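Local coordinates for protein geranyltranstransferase (Campylobacter jejuni, PDB 3NPK) that probably catalyses the condensation of geranyl diphosphate with isopentenyl diphosphate to farnesyl diphosphate, a chain-elongation step of isoprenoid biosynthesis, at residues P25-N28 and E29-L33; D102-T105 and A106-G110; I94-L97 and H98-Y101. All coordinates share one frame; numbering follows the deposited sequence.

Contact 1: residues P25-N28 and E29-L33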
loop_
_atom_site.group_PDB
_atom_site.type_symbol
_atom_site.label_atom_id
_atom_site.label_comp_id
_atom_site.label_asym_id
_atom_site.label_seq_id
_atom_site.Cartn_x
_atom_site.Cartn_y
_atom_site.Cartn_z
ATOM N N PRO A 25 -9.810 -17.737 11.529
ATOM C CA PRO A 25 -10.065 -19.007 10.831
ATOM C C PRO A 25 -9.869 -18.982 9.315
ATOM O O PRO A 25 -9.748 -20.064 8.727
ATOM C CB PRO A 25 -11.539 -19.306 11.176
ATOM C CG PRO A 25 -12.121 -17.943 11.389
ATOM C CD PRO A 25 -11.032 -17.191 12.133
ATOM N N PHE A 26 -9.832 -17.806 8.680
ATOM C CA PHE A 26 -9.777 -17.807 7.217
ATOM C C PHE A 26 -8.980 -16.698 6.559
ATOM O O PHE A 26 -8.925 -16.650 5.332
ATOM C CB PHE A 26 -11.190 -17.849 6.595
ATOM C CG PHE A 26 -12.054 -16.652 6.918
ATOM C CD1 PHE A 26 -11.811 -15.408 6.341
ATOM C CD2 PHE A 26 -13.127 -16.780 7.786
ATOM C CE1 PHE A 26 -12.621 -14.316 6.640
ATOM C CE2 PHE A 26 -13.940 -15.698 8.073
ATOM C CZ PHE A 26 -13.680 -14.465 7.516
ATOM N N PHE A 27 -8.343 -15.824 7.339
ATOM C CA PHE A 27 -7.672 -14.705 6.692
ATOM C C PHE A 27 -6.615 -15.180 5.691
ATOM O O PHE A 27 -6.509 -14.624 4.601
ATOM C CB PHE A 27 -7.087 -13.704 7.692
ATOM C CG PHE A 27 -6.890 -12.337 7.098
ATOM C CD1 PHE A 27 -7.982 -11.495 6.898
ATOM C CD2 PHE A 27 -5.631 -11.899 6.709
ATOM C CE1 PHE A 27 -7.825 -10.233 6.324
ATOM C CE2 PHE A 27 -5.466 -10.634 6.127
ATOM C CZ PHE A 27 -6.560 -9.803 5.940
ATOM N N ASN A 28 -5.831 -16.199 6.043
ATOM C CA ASN A 28 -4.842 -16.701 5.089
ATOM C C ASN A 28 -5.455 -17.244 3.809
ATOM O O ASN A 28 -4.952 -16.993 2.717
ATOM C CB ASN A 28 -3.927 -17.754 5.720
ATOM C CG ASN A 28 -2.983 -17.166 6.742
ATOM O OD1 ASN A 28 -2.626 -15.990 6.675
ATOM N ND2 ASN A 28 -2.578 -17.983 7.713
ATOM N N GLU A 29 -6.524 -18.014 3.950
ATOM C CA GLU A 29 -7.218 -18.534 2.784
ATOM C C GLU A 29 -7.769 -17.392 1.926
ATOM O O GLU A 29 -7.690 -17.434 0.691
ATOM C CB GLU A 29 -8.340 -19.486 3.224
ATOM C CG GLU A 29 -7.822 -20.842 3.681
ATOM C CD GLU A 29 -7.385 -20.886 5.143
ATOM O OE1 GLU A 29 -7.440 -19.854 5.838
ATOM O OE2 GLU A 29 -6.981 -21.985 5.607
ATOM N N ALA A 30 -8.301 -16.361 2.578
ATOM C CA ALA A 30 -8.843 -15.216 1.850
ATOM C C ALA A 30 -7.738 -14.439 1.118
ATOM O O ALA A 30 -7.943 -13.964 0.004
ATOM C CB ALA A 30 -9.577 -14.308 2.809
ATOM N N LEU A 31 -6.574 -14.316 1.749
ATOM C CA LEU A 31 -5.406 -13.693 1.109
ATOM C C LEU A 31 -5.009 -14.433 -0.161
ATOM O O LEU A 31 -4.655 -13.818 -1.174
ATOM C CB LEU A 31 -4.203 -13.677 2.074
ATOM C CG LEU A 31 -4.117 -12.591 3.159
ATOM C CD1 LEU A 31 -3.097 -12.949 4.239
ATOM C CD2 LEU A 31 -3.779 -11.222 2.536
ATOM N N ALA A 32 -5.027 -15.760 -0.097
ATOM C CA ALA A 32 -4.552 -16.587 -1.206
ATOM C C ALA A 32 -5.570 -16.723 -2.332
ATOM O O ALA A 32 -5.207 -16.922 -3.476
ATOM C CB ALA A 32 -4.170 -17.976 -0.691
ATOM N N LEU A 33 -6.849 -16.622 -1.995
ATOM C CA LEU A 33 -7.907 -17.060 -2.895
ATOM C C LEU A 33 -7.826 -16.432 -4.286
ATOM O O LEU A 33 -7.838 -17.134 -5.293
ATOM C CB LEU A 33 -9.269 -16.764 -2.262
ATOM C CG LEU A 33 -10.479 -17.453 -2.879
ATOM C CD1 LEU A 33 -10.346 -18.970 -2.716
ATOM C CD2 LEU A 33 -11.761 -16.944 -2.237
#
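Phe27 and Leu31 meet one helical turn apart and make the tight side of this local contact. CG of Phe27 is turned away from its own backbone N (chi1 -157°), which carries the ring along the helix toward Leu31; there CD2 of Phe27 lies 3.7 Å from CD1 of Leu31, with CE2 almost as near. The leucine methyl comes up obliquely to the ring. The backbone follows suit: Leu31 N donates to Phe27 O at 2.9 Å. Phe26 packs more lightly: its CD1 is 4.3 Å from CB of Ala30, which sits at the ring edge near the plane, while Phe26 O accepts from Ala30 N at 2.8 Å.

The side open to solvent is different. Glu29 folds back at chi2 (85°), so that OE1 comes within 3.4 Å of Phe26 CA, a contact without a hydrogen bond. The amide of Asn28 finds its polar partner outside the turn, OD1 accepting from Val20 N in the preceding loop.

On the buried side, Thr105 and Val109 of helix 103-122 pack on Ala30, while Ala152 and Leu144 of the second subunit pack on Phe27 and Leu31 respectively. With Phe26 as N-cap residue, these are the N-terminal turns of a helix at the dimer interface of an all-helical polyprenyl synthetase fold.

Contact 2: residues D102-T105 and A106-G110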
loop_
_atom_site.group_PDB
_atom_site.type_symbol
_atom_site.label_atom_id
_atom_site.label_comp_id
_atom_site.label_asym_id
_atom_site.label_seq_id
_atom_site.Cartn_x
_atom_site.Cartn_y
_atom_site.Cartn_z
ATOM N N ASP A 102 -16.870 -11.661 3.548
ATOM C CA ASP A 102 -17.686 -10.490 3.838
ATOM C C ASP A 102 -16.948 -9.244 3.353
ATOM O O ASP A 102 -15.806 -9.333 2.916
ATOM C CB ASP A 102 -18.029 -10.396 5.338
ATOM C CG ASP A 102 -16.812 -10.522 6.245
ATOM O OD1 ASP A 102 -15.769 -9.952 5.929
ATOM O OD2 ASP A 102 -16.895 -11.187 7.298
ATOM N N GLU A 103 -17.598 -8.089 3.408
ATOM C CA GLU A 103 -16.978 -6.882 2.865
ATOM C C GLU A 103 -15.740 -6.513 3.645
ATOM O O GLU A 103 -14.759 -6.065 3.065
ATOM C CB GLU A 103 -17.958 -5.715 2.885
ATOM C CG GLU A 103 -18.987 -5.800 1.783
ATOM C CD GLU A 103 -19.944 -4.637 1.813
ATOM O OE1 GLU A 103 -19.621 -3.607 2.446
ATOM O OE2 GLU A 103 -21.031 -4.768 1.215
ATOM N N THR A 104 -15.797 -6.676 4.962
ATOM C CA THR A 104 -14.647 -6.354 5.797
ATOM C C THR A 104 -13.418 -7.133 5.336
ATOM O O THR A 104 -12.328 -6.570 5.165
ATOM C CB THR A 104 -14.926 -6.667 7.272
ATOM O OG1 THR A 104 -15.927 -5.760 7.757
ATOM C CG2 THR A 104 -13.636 -6.532 8.086
ATOM N N THR A 105 -13.590 -8.431 5.112
ATOM C CA THR A 105 -12.479 -9.269 4.664
ATOM C C THR A 105 -11.945 -8.798 3.306
ATOM O O THR A 105 -10.735 -8.719 3.096
ATOM C CB THR A 105 -12.910 -10.740 4.592
ATOM O OG1 THR A 105 -13.281 -11.172 5.910
ATOM C CG2 THR A 105 -11.783 -11.656 4.081
ATOM N N ALA A 106 -12.845 -8.483 2.381
ATOM C CA ALA A 106 -12.414 -8.021 1.060
ATOM C C ALA A 106 -11.607 -6.720 1.192
ATOM O O ALA A 106 -10.531 -6.558 0.572
ATOM C CB ALA A 106 -13.620 -7.821 0.141
ATOM N N ILE A 107 -12.118 -5.780 1.988
ATOM C CA ILE A 107 -11.396 -4.515 2.159
ATOM C C ILE A 107 -10.002 -4.779 2.737
ATOM O O ILE A 107 -8.982 -4.310 2.199
ATOM C CB ILE A 107 -12.146 -3.549 3.080
ATOM C CG1 ILE A 107 -13.441 -3.085 2.414
ATOM C CG2 ILE A 107 -11.251 -2.336 3.416
ATOM C CD1 ILE A 107 -14.467 -2.554 3.401
ATOM N N LEU A 108 -9.949 -5.544 3.824
ATOM C CA LEU A 108 -8.671 -5.776 4.516
ATOM C C LEU A 108 -7.682 -6.649 3.737
ATOM O O LEU A 108 -6.474 -6.428 3.825
ATOM C CB LEU A 108 -8.911 -6.376 5.901
ATOM C CG LEU A 108 -9.678 -5.465 6.867
ATOM C CD1 LEU A 108 -9.940 -6.197 8.198
ATOM C CD2 LEU A 108 -8.923 -4.134 7.073
ATOM N N VAL A 109 -8.176 -7.645 3.001
ATOM C CA VAL A 109 -7.281 -8.421 2.152
ATOM C C VAL A 109 -6.652 -7.501 1.096
ATOM O O VAL A 109 -5.445 -7.569 0.853
ATOM C CB VAL A 109 -7.980 -9.627 1.475
ATOM C CG1 VAL A 109 -7.120 -10.151 0.308
ATOM C CG2 VAL A 109 -8.247 -10.755 2.487
ATOM N N GLY A 110 -7.452 -6.640 0.467
ATOM C CA GLY A 110 -6.883 -5.699 -0.485
ATOM C C GLY A 110 -5.840 -4.801 0.178
ATOM O O GLY A 110 -4.761 -4.573 -0.375
#
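The backbone of 102-105 runs without a break into 106-110 as the first turns of helix 103-122, and four successive i to i+4 bonds join the two segments. Ala106 N reaches Asp102 O at 3.1 Å, and Ile107, Leu108 and Val109 donate in the same way to Glu103, Thr104 and Thr105, ending with Val109 N to Thr105 O at 2.8 Å. All four are nearly straight, with N-H...O angles of 163° to 169°. Asp102 has not yet entered helical geometry and occupies the N-cap.

Its carboxylate holds the start of the helix through one oxygen. Asp102 OD1 accepts from Thr105 N at 2.8 Å, met nearly end-on to its C-O bond, and from Thr105 OG1, also at 2.8 Å, which approaches from above the carboxylate plane. The hydroxyl can do this because chi1 of Thr105 (-62°) sets OG1 beside its own backbone N, so amide and hydroxyl grip the same oxygen. This is an Asp N-cap, whose negative charge should also suit the positive end of the helix dipole.

The same torsion sends the methyl of Thr105 the other way, toward Val109, where the two CG2 atoms stand 4.0 Å apart and the side chains slant across each other. Thr104 and Leu108 instead lie side by side and point alike, CG2 of Thr104 being 3.7 Å from CD1 of Leu108. The second subunit packs against this flank through Met85, on Thr104 and Ile107, and Ala152, on Leu108. On the Thr105 and Val109 flank, Phe26 and Ala30 of the same chain pack on Thr105, and Ala30 also on Val109.

Contact 3: residues I94-L97 and H98-Y101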
loop_
_atom_site.group_PDB
_atom_site.type_symbol
_atom_site.label_atom_id
_atom_site.label_comp_id
_atom_site.label_asym_id
_atom_site.label_seq_id
_atom_site.Cartn_x
_atom_site.Cartn_y
_atom_site.Cartn_z
ATOM N N ILE A 94 -14.391 -17.444 -9.777
ATOM C CA ILE A 94 -14.909 -17.769 -8.454
ATOM C C ILE A 94 -15.690 -16.585 -7.896
ATOM O O ILE A 94 -15.597 -15.477 -8.424
ATOM C CB ILE A 94 -13.762 -18.125 -7.481
ATOM C CG1 ILE A 94 -12.726 -16.995 -7.399
ATOM C CG2 ILE A 94 -13.086 -19.420 -7.913
ATOM C CD1 ILE A 94 -11.817 -17.111 -6.184
ATOM N N PRO A 95 -16.474 -16.810 -6.830
ATOM C CA PRO A 95 -17.126 -15.662 -6.188
ATOM C C PRO A 95 -16.102 -14.660 -5.681
ATOM O O PRO A 95 -14.988 -15.017 -5.318
ATOM C CB PRO A 95 -17.881 -16.289 -5.012
ATOM C CG PRO A 95 -18.142 -17.699 -5.456
ATOM C CD PRO A 95 -16.904 -18.092 -6.241
ATOM N N THR A 96 -16.478 -13.394 -5.678
ATOM C CA THR A 96 -15.621 -12.366 -5.107
ATOM C C THR A 96 -15.475 -12.531 -3.593
ATOM O O THR A 96 -16.300 -13.204 -2.946
ATOM C CB THR A 96 -16.173 -10.986 -5.443
ATOM O OG1 THR A 96 -17.596 -11.015 -5.250
ATOM C CG2 THR A 96 -15.863 -10.651 -6.895
ATOM N N LEU A 97 -14.424 -11.942 -3.019
ATOM C CA LEU A 97 -14.163 -12.125 -1.586
ATOM C C LEU A 97 -15.290 -11.626 -0.702
ATOM O O LEU A 97 -15.526 -12.172 0.374
ATOM C CB LEU A 97 -12.866 -11.439 -1.152
ATOM C CG LEU A 97 -11.570 -12.114 -1.590
ATOM C CD1 LEU A 97 -10.391 -11.313 -1.042
ATOM C CD2 LEU A 97 -11.520 -13.572 -1.169
ATOM N N HIS A 98 -15.975 -10.569 -1.122
ATOM C CA HIS A 98 -17.021 -10.053 -0.250
ATOM C C HIS A 98 -18.256 -10.952 -0.281
ATOM O O HIS A 98 -19.083 -10.878 0.619
ATOM C CB HIS A 98 -17.368 -8.597 -0.577
ATOM C CG HIS A 98 -17.857 -8.395 -1.968
ATOM N ND1 HIS A 98 -17.006 -8.205 -3.035
ATOM C CD2 HIS A 98 -19.110 -8.378 -2.476
ATOM C CE1 HIS A 98 -17.717 -8.061 -4.139
ATOM N NE2 HIS A 98 -18.997 -8.166 -3.826
ATOM N N LYS A 99 -18.370 -11.796 -1.304
ATOM C CA LYS A 99 -19.449 -12.788 -1.350
ATOM C C LYS A 99 -19.076 -14.065 -0.596
ATOM O O LYS A 99 -19.899 -14.622 0.133
ATOM C CB LYS A 99 -19.793 -13.128 -2.799
ATOM C CG LYS A 99 -20.207 -11.920 -3.653
ATOM C CD LYS A 99 -21.520 -11.326 -3.193
ATOM C CE LYS A 99 -22.635 -12.358 -3.302
ATOM N NZ LYS A 99 -23.982 -11.774 -3.038
ATOM N N SER A 100 -17.846 -14.542 -0.773
ATOM C CA SER A 100 -17.406 -15.758 -0.085
ATOM C C SER A 100 -17.201 -15.547 1.401
ATOM O O SER A 100 -17.459 -16.455 2.205
ATOM C CB SER A 100 -16.112 -16.292 -0.687
ATOM O OG SER A 100 -16.372 -16.920 -1.925
ATOM N N TYR A 101 -16.708 -14.365 1.760
ATOM C CA TYR A 101 -16.443 -14.021 3.149
ATOM C C TYR A 101 -17.357 -12.889 3.599
ATOM O O TYR A 101 -18.508 -13.133 3.965
ATOM C CB TYR A 101 -14.958 -13.715 3.343
ATOM C CG TYR A 101 -14.122 -14.938 3.073
ATOM C CD1 TYR A 101 -13.401 -15.074 1.892
ATOM C CD2 TYR A 101 -14.080 -15.981 3.994
ATOM C CE1 TYR A 101 -12.648 -16.219 1.641
ATOM C CE2 TYR A 101 -13.338 -17.118 3.759
ATOM C CZ TYR A 101 -12.623 -17.238 2.583
ATOM O OH TYR A 101 -11.883 -18.386 2.360
HETATM O O HOH W 1 -14.581 -17.333 -3.911
#
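A strand gives way to a helix here: this is a local turn contact in which the end of strand 94-95 leads into the short helix 97-100, with Thr96 at its N-cap position. Thr96 O is the hub of the turn. It accepts from Ser100 N at 3.0 Å, nearly straight, and from Lys99 N, also at 3.0 Å, though Lys99 N lies well above the carbonyl plane and its bond is bent to 134°. Leu97 O then accepts from Tyr101 N at 2.9 Å, at the residue where the chain leaves helical geometry.

The Thr96 side chain makes no capping bond. Its hydroxyl donates instead to Ala88 O, and stands over one face of the His98 imidazole, 3.1 Å above the plane and displaced toward the rim. His98 reaches this place because chi1 of 60° folds the ring back between its own N and carbonyl carbon, alongside the threonine. CG of Lys99 passes across the same oxygen, 3.2 Å from Thr96 OG1. At the outer side of the turn one water donates to Pro95 O and is also hydrogen-bonded to Ser100 OG, linking strand end and helix.

Leu97 slants across Tyr101, its CD2 at the ring edge and 3.9 Å from CD1 of the tyrosine. Beyond the turn, Leu97 packs on Ala106 and Val109 of helix 103-122 and on Leu33 of helix 27-37, Ile94 also lies on helix 27-37, and the ring of Tyr101 stacks with that of Phe26, while strand 94-95 pairs antiparallel with strand 90-91 in a two-stranded hairpin.

In the fold
All three contacts are short-range, and their centres lie only 10 to 11 Å apart on one flank of the chain, where they pack on one another. Contact 2 is the most buried; contacts 1 and 3 each have exposed residues. Contacts 1 and 2 open two helices that face each other through Ala30, Thr105 and Val109, and both reach the second subunit, whereas no other chain of the assembly touches contact 3. Phe26 of contact 1 bridges to both others, meeting Thr105 and Tyr101. The chemistry follows: a carboxylate cap in contact 2, ring and leucine packing in contact 1, a doubly used carbonyl and a water in contact 3.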